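Local coordinates for glucose dehydrogenase (Serratia sp. FS14, PDB 7CDY), which is a calcium-binding, predominantly beta protein of the glucose/sorbosone dehydrogenase family, which belongs to the beta-propeller clan, at residues T3-L17 against Y331-G345. Residues are numbered along the deposited sequence; the frame is centred on the assembly and turned at random.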
loop_
_atom_site.group_PDB
_atom_site.type_symbol
_atom_site.label_atom_id
_atom_site.label_comp_id
_atom_site.label_asym_id
_atom_site.label_seq_id
_atom_site.Cartn_x
_atom_site.Cartn_y
_atom_site.Cartn_z
ATOM N N THR A 3 -0.390 -6.021 -23.808
ATOM C CA THR A 3 -1.790 -6.376 -23.985
ATOM C C THR A 3 -2.569 -5.953 -22.747
ATOM O O THR A 3 -2.063 -6.041 -21.625
ATOM C CB THR A 3 -1.941 -7.887 -24.191
ATOM O OG1 THR A 3 -1.395 -8.588 -23.064
ATOM C CG2 THR A 3 -1.233 -8.334 -25.474
ATOM N N VAL A 4 -3.796 -5.483 -22.956
ATOM C CA VAL A 4 -4.688 -5.108 -21.864
ATOM C C VAL A 4 -6.055 -5.718 -22.124
ATOM O O VAL A 4 -6.635 -5.519 -23.197
ATOM C CB VAL A 4 -4.833 -3.583 -21.707
ATOM C CG1 VAL A 4 -5.777 -3.267 -20.544
ATOM C CG2 VAL A 4 -3.485 -2.931 -21.511
ATOM N N SER A 5 -6.575 -6.434 -21.134
ATOM C CA SER A 5 -7.935 -6.946 -21.147
ATOM C C SER A 5 -8.679 -6.336 -19.974
ATOM O O SER A 5 -8.219 -6.428 -18.829
ATOM C CB SER A 5 -7.934 -8.463 -20.993
ATOM O OG SER A 5 -9.252 -8.975 -21.052
ATOM N N GLN A 6 -9.811 -5.708 -20.250
ATOM C CA GLN A 6 -10.670 -5.196 -19.191
ATOM C C GLN A 6 -11.533 -6.344 -18.691
ATOM O O GLN A 6 -12.367 -6.872 -19.434
ATOM C CB GLN A 6 -11.528 -4.048 -19.712
ATOM C CG GLN A 6 -12.465 -3.491 -18.654
ATOM C CD GLN A 6 -13.222 -2.281 -19.132
ATOM O OE1 GLN A 6 -12.632 -1.246 -19.438
ATOM N NE2 GLN A 6 -14.536 -2.400 -19.204
ATOM N N LEU A 7 -11.332 -6.746 -17.438
ATOM C CA LEU A 7 -12.064 -7.870 -16.871
ATOM C C LEU A 7 -13.343 -7.457 -16.168
ATOM O O LEU A 7 -14.264 -8.275 -16.057
ATOM C CB LEU A 7 -11.185 -8.624 -15.869
ATOM C CG LEU A 7 -9.835 -9.129 -16.375
ATOM C CD1 LEU A 7 -9.097 -9.856 -15.263
ATOM C CD2 LEU A 7 -10.029 -10.036 -17.587
ATOM N N GLN A 8 -13.418 -6.225 -15.673
ATOM C CA GLN A 8 -14.568 -5.788 -14.902
ATOM C C GLN A 8 -14.597 -4.268 -14.900
ATOM O O GLN A 8 -13.544 -3.627 -14.886
ATOM C CB GLN A 8 -14.491 -6.309 -13.459
ATOM C CG GLN A 8 -15.698 -5.965 -12.604
ATOM C CD GLN A 8 -16.972 -6.593 -13.133
ATOM O OE1 GLN A 8 -17.020 -7.786 -13.396
ATOM N NE2 GLN A 8 -18.011 -5.783 -13.287
ATOM N N ASP A 9 -15.801 -3.705 -14.908
ATOM C CA ASP A 9 -16.006 -2.270 -14.755
ATOM C C ASP A 9 -16.969 -2.005 -13.603
ATOM O O ASP A 9 -17.322 -2.926 -12.856
ATOM C CB ASP A 9 -16.522 -1.653 -16.064
ATOM C CG ASP A 9 -17.904 -2.170 -16.459
ATOM O OD1 ASP A 9 -18.412 -3.129 -15.847
ATOM O OD2 ASP A 9 -18.489 -1.601 -17.399
ATOM N N GLY A 10 -17.390 -0.755 -13.441
ATOM C CA GLY A 10 -18.380 -0.429 -12.428
ATOM C C GLY A 10 -17.916 -0.579 -10.996
ATOM O O GLY A 10 -18.740 -0.812 -10.106
ATOM N N LEU A 11 -16.617 -0.460 -10.742
ATOM C CA LEU A 11 -16.087 -0.510 -9.385
ATOM C C LEU A 11 -15.882 0.925 -8.930
ATOM O O LEU A 11 -15.175 1.681 -9.595
ATOM C CB LEU A 11 -14.753 -1.247 -9.365
ATOM C CG LEU A 11 -14.813 -2.736 -9.701
ATOM C CD1 LEU A 11 -13.454 -3.227 -10.151
ATOM C CD2 LEU A 11 -15.323 -3.536 -8.498
ATOM N N GLU A 12 -16.498 1.308 -7.818
ATOM C CA GLU A 12 -16.438 2.707 -7.385
ATOM C C GLU A 12 -15.152 2.944 -6.599
ATOM O O GLU A 12 -15.029 2.515 -5.444
ATOM C CB GLU A 12 -17.668 3.088 -6.565
ATOM C CG GLU A 12 -17.704 4.582 -6.254
ATOM C CD GLU A 12 -18.895 5.008 -5.419
ATOM O OE1 GLU A 12 -19.095 6.237 -5.280
ATOM O OE2 GLU A 12 -19.623 4.139 -4.901
ATOM N N HIS A 13 -14.194 3.622 -7.219
ATOM C CA HIS A 13 -12.898 3.891 -6.609
ATOM C C HIS A 13 -12.284 2.644 -5.957
ATOM O O HIS A 13 -12.049 2.610 -4.750
ATOM C CB HIS A 13 -12.987 5.053 -5.627
ATOM C CG HIS A 13 -13.342 6.344 -6.296
ATOM N ND1 HIS A 13 -12.424 7.081 -7.012
ATOM C CD2 HIS A 13 -14.522 7.001 -6.405
ATOM C CE1 HIS A 13 -13.017 8.152 -7.512
ATOM N NE2 HIS A 13 -14.290 8.126 -7.161
ATOM N N PRO A 14 -12.041 1.599 -6.737
ATOM C CA PRO A 14 -11.404 0.406 -6.173
ATOM C C PRO A 14 -10.007 0.746 -5.683
ATOM O O PRO A 14 -9.333 1.630 -6.221
ATOM C CB PRO A 14 -11.368 -0.566 -7.357
ATOM C CG PRO A 14 -11.285 0.347 -8.565
ATOM C CD PRO A 14 -12.132 1.545 -8.209
ATOM N N TRP A 15 -9.578 0.053 -4.630
ATOM C CA TRP A 15 -8.338 0.438 -3.965
ATOM C C TRP A 15 -7.330 -0.691 -3.881
ATOM O O TRP A 15 -6.142 -0.460 -4.092
ATOM C CB TRP A 15 -8.635 0.973 -2.553
ATOM C CG TRP A 15 -7.613 1.958 -2.022
ATOM C CD1 TRP A 15 -7.627 3.314 -2.189
ATOM C CD2 TRP A 15 -6.444 1.656 -1.252
ATOM N NE1 TRP A 15 -6.539 3.878 -1.563
ATOM C CE2 TRP A 15 -5.803 2.884 -0.967
ATOM C CE3 TRP A 15 -5.892 0.475 -0.749
ATOM C CZ2 TRP A 15 -4.623 2.958 -0.211
ATOM C CZ3 TRP A 15 -4.730 0.550 0.001
ATOM C CH2 TRP A 15 -4.106 1.785 0.264
ATOM N N SER A 16 -7.775 -1.910 -3.601
ATOM C CA SER A 16 -6.874 -3.030 -3.374
ATOM C C SER A 16 -7.458 -4.273 -4.018
ATOM O O SER A 16 -8.677 -4.435 -4.096
ATOM C CB SER A 16 -6.739 -3.290 -1.856
ATOM O OG SER A 16 -5.872 -4.372 -1.523
ATOM N N LEU A 17 -6.578 -5.160 -4.470
ATOM C CA LEU A 17 -7.008 -6.491 -4.872
ATOM C C LEU A 17 -6.058 -7.530 -4.313
ATOM O O LEU A 17 -4.883 -7.262 -4.062
ATOM C CB LEU A 17 -7.156 -6.641 -6.393
ATOM C CG LEU A 17 -5.886 -6.836 -7.209
ATOM C CD1 LEU A 17 -5.525 -8.315 -7.394
ATOM C CD2 LEU A 17 -6.018 -6.154 -8.568
ATOM N N TYR A 331 -2.190 -7.540 -12.728
ATOM C CA TYR A 331 -3.572 -7.152 -12.495
ATOM C C TYR A 331 -3.594 -5.761 -11.874
ATOM O O TYR A 331 -2.899 -5.507 -10.883
ATOM C CB TYR A 331 -4.281 -8.178 -11.600
ATOM C CG TYR A 331 -4.584 -9.472 -12.328
ATOM C CD1 TYR A 331 -3.580 -10.400 -12.586
ATOM C CD2 TYR A 331 -5.862 -9.746 -12.783
ATOM C CE1 TYR A 331 -3.856 -11.580 -13.274
ATOM C CE2 TYR A 331 -6.147 -10.919 -13.460
ATOM C CZ TYR A 331 -5.142 -11.826 -13.703
ATOM O OH TYR A 331 -5.441 -12.993 -14.382
ATOM N N LEU A 332 -4.373 -4.858 -12.469
ATOM C CA LEU A 332 -4.427 -3.465 -12.055
ATOM C C LEU A 332 -5.851 -3.071 -11.704
ATOM O O LEU A 332 -6.818 -3.642 -12.228
ATOM C CB LEU A 332 -3.975 -2.525 -13.188
ATOM C CG LEU A 332 -2.673 -2.810 -13.933
ATOM C CD1 LEU A 332 -2.343 -1.662 -14.886
ATOM C CD2 LEU A 332 -1.518 -3.079 -13.001
ATOM N N LEU A 333 -5.975 -2.065 -10.829
ATOM C CA LEU A 333 -7.233 -1.365 -10.603
ATOM C C LEU A 333 -7.065 0.094 -10.982
ATOM O O LEU A 333 -6.002 0.681 -10.753
ATOM C CB LEU A 333 -7.655 -1.408 -9.132
ATOM C CG LEU A 333 -7.901 -2.800 -8.547
ATOM C CD1 LEU A 333 -8.087 -2.746 -7.023
ATOM C CD2 LEU A 333 -9.090 -3.472 -9.214
ATOM N N THR A 334 -8.109 0.684 -11.555
ATOM C CA THR A 334 -8.086 2.094 -11.928
ATOM C C THR A 334 -8.931 2.912 -10.963
ATOM O O THR A 334 -10.009 2.479 -10.547
ATOM C CB THR A 334 -8.515 2.340 -13.383
ATOM O OG1 THR A 334 -9.931 2.144 -13.521
ATOM C CG2 THR A 334 -7.780 1.409 -14.317
ATOM N N ASP A 335 -8.426 4.092 -10.598
ATOM C CA ASP A 335 -9.051 4.919 -9.558
ATOM C C ASP A 335 -9.990 5.936 -10.195
ATOM O O ASP A 335 -9.641 7.093 -10.432
ATOM C CB ASP A 335 -8.002 5.623 -8.706
ATOM C CG ASP A 335 -8.630 6.544 -7.664
ATOM O OD1 ASP A 335 -9.756 6.235 -7.211
ATOM O OD2 ASP A 335 -8.020 7.579 -7.317
ATOM N N GLU A 336 -11.217 5.492 -10.440
ATOM C CA GLU A 336 -12.257 6.353 -10.984
ATOM C C GLU A 336 -13.603 5.831 -10.513
ATOM O O GLU A 336 -13.704 4.744 -9.939
ATOM C CB GLU A 336 -12.208 6.401 -12.512
ATOM C CG GLU A 336 -12.260 5.037 -13.134
ATOM C CD GLU A 336 -11.954 5.032 -14.616
ATOM O OE1 GLU A 336 -12.646 5.751 -15.373
ATOM O OE2 GLU A 336 -11.027 4.298 -15.026
ATOM N N ARG A 337 -14.646 6.630 -10.757
ATOM C CA ARG A 337 -16.002 6.227 -10.392
ATOM C C ARG A 337 -16.418 4.951 -11.118
ATOM O O ARG A 337 -16.995 4.036 -10.515
ATOM C CB ARG A 337 -16.971 7.364 -10.711
ATOM C CG ARG A 337 -18.257 7.328 -9.927
ATOM C CD ARG A 337 -19.181 8.431 -10.376
ATOM N NE ARG A 337 -19.480 9.367 -9.314
ATOM C CZ ARG A 337 -20.136 10.512 -9.480
ATOM N NH1 ARG A 337 -20.374 11.317 -8.448
ATOM N NH2 ARG A 337 -20.569 10.849 -10.693
ATOM N N ASP A 338 -16.150 4.885 -12.422
ATOM C CA ASP A 338 -16.311 3.655 -13.199
ATOM C C ASP A 338 -14.963 2.937 -13.265
ATOM O O ASP A 338 -14.319 2.822 -14.309
ATOM C CB ASP A 338 -16.867 3.973 -14.589
ATOM C CG ASP A 338 -17.148 2.726 -15.412
ATOM O OD1 ASP A 338 -17.303 1.630 -14.834
ATOM O OD2 ASP A 338 -17.202 2.842 -16.657
ATOM N N GLY A 339 -14.535 2.461 -12.096
ATOM C CA GLY A 339 -13.226 1.850 -11.986
ATOM C C GLY A 339 -13.180 0.487 -12.642
ATOM O O GLY A 339 -14.182 -0.228 -12.720
ATOM N N LYS A 340 -11.984 0.119 -13.093
ATOM C CA LYS A 340 -11.771 -1.082 -13.885
ATOM C C LYS A 340 -10.770 -2.021 -13.218
ATOM O O LYS A 340 -9.833 -1.585 -12.535
ATOM C CB LYS A 340 -11.223 -0.730 -15.281
ATOM C CG LYS A 340 -11.976 0.377 -16.031
ATOM C CD LYS A 340 -13.431 0.036 -16.284
ATOM C CE LYS A 340 -14.029 0.928 -17.383
ATOM N NZ LYS A 340 -13.994 2.367 -16.994
ATOM N N LEU A 341 -10.971 -3.320 -13.453
ATOM C CA LEU A 341 -9.971 -4.351 -13.217
ATOM C C LEU A 341 -9.364 -4.706 -14.569
ATOM O O LEU A 341 -10.094 -5.079 -15.497
ATOM C CB LEU A 341 -10.633 -5.586 -12.599
ATOM C CG LEU A 341 -9.775 -6.844 -12.448
ATOM C CD1 LEU A 341 -8.675 -6.643 -11.413
ATOM C CD2 LEU A 341 -10.674 -8.024 -12.064
ATOM N N LEU A 342 -8.044 -4.581 -14.687
ATOM C CA LEU A 342 -7.334 -4.818 -15.940
ATOM C C LEU A 342 -6.341 -5.958 -15.787
ATOM O O LEU A 342 -5.666 -6.080 -14.758
ATOM C CB LEU A 342 -6.538 -3.580 -16.363
ATOM C CG LEU A 342 -7.319 -2.275 -16.485
ATOM C CD1 LEU A 342 -6.378 -1.133 -16.842
ATOM C CD2 LEU A 342 -8.444 -2.396 -17.509
ATOM N N LYS A 343 -6.221 -6.763 -16.835
ATOM C CA LYS A 343 -5.227 -7.824 -16.924
ATOM C C LYS A 343 -4.222 -7.423 -18.000
ATOM O O LYS A 343 -4.605 -7.167 -19.149
ATOM C CB LYS A 343 -5.920 -9.137 -17.283
ATOM C CG LYS A 343 -5.018 -10.342 -17.393
ATOM C CD LYS A 343 -5.867 -11.555 -17.759
ATOM C CE LYS A 343 -5.049 -12.672 -18.362
ATOM N NZ LYS A 343 -5.902 -13.837 -18.737
ATOM N N VAL A 344 -2.968 -7.356 -17.597
ATOM C CA VAL A 344 -1.919 -6.773 -18.470
ATOM C C VAL A 344 -0.776 -7.747 -18.684
ATOM O O VAL A 344 -0.307 -8.325 -17.761
ATOM C CB VAL A 344 -1.391 -5.459 -17.869
ATOM C CG1 VAL A 344 -0.333 -4.865 -18.768
ATOM C CG2 VAL A 344 -2.505 -4.454 -17.648
ATOM N N GLY A 345 -0.387 -7.886 -19.948
ATOM C CA GLY A 345 0.699 -8.788 -20.348
ATOM C C GLY A 345 1.697 -8.084 -21.250
ATOM O O GLY A 345 1.404 -7.084 -21.792
HETATM O O HOH W 1 -3.476 -8.956 -21.210
HETATM O O HOH W 2 -17.853 0.927 -18.343
HETATM O O HOH W 3 -17.730 8.146 -6.695
HETATM O O HOH W 4 -9.086 4.304 -5.274
#
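His13 grips Asp335 through a nearly straight hydrogen bond, ND1 to OD1 at 2.8 Å, where the loop after strand 3-11 meets the turn of the C-terminal hairpin 331-345. Pairing of the two chain ends within one antiparallel sheet illustrates the closure by which a beta-propeller, the fold of this family's clan, joins its ring. OD1 lies in the plane of the imidazole and is met on its syn side, 31° out of the carboxylate plane; the far oxygen, OD2, is held by salt bridges to Arg318 and Arg320. The Glu336-Arg337 peptide lies over one face of the imidazole, offset toward its rim, and His13 N bonds to Glu336 O.

Two irregularities interrupt the ladder that begins at Thr3-Gly345. At a classic bulge Leu7 and Gln8 both face Leu341, whose O takes Leu7 N at 2.8 Å while its N reaches Gln8 O. At a G1 bulge Gly10 and Leu11 share Gly339; Gly10 adopts positive phi, and its N turns to Asp338 OD1, 2.8 Å away. A water bridges Asp9 OD2 and Asp338 OD2, and Lys340 NZ forms a salt bridge to Asp338 OD2, both probably easing the proximity of the two acids. The Lys340 bend at chi2 (-60°) brings CD against Asp9 CB and, with CE, beside Gln6 OE1; that at chi4 turns NZ toward Asp338, whose O it bonds more strongly.

On the face that carries Leu341, Leu7 CD1 approaches the Tyr331 ring obliquely, 3.6 Å from CE2, and Trp38, from strand 34-39 two places along the sheet, touches Leu7, Gln8 and Leu341. Leu17 CD2 touches Leu341 CD1 and lies 3.8 Å from Leu333 CG. Pro14 then packs against the hairpin, its CG 3.2 Å from Thr334 O and its CB 4.0 Å from Leu333 CD1.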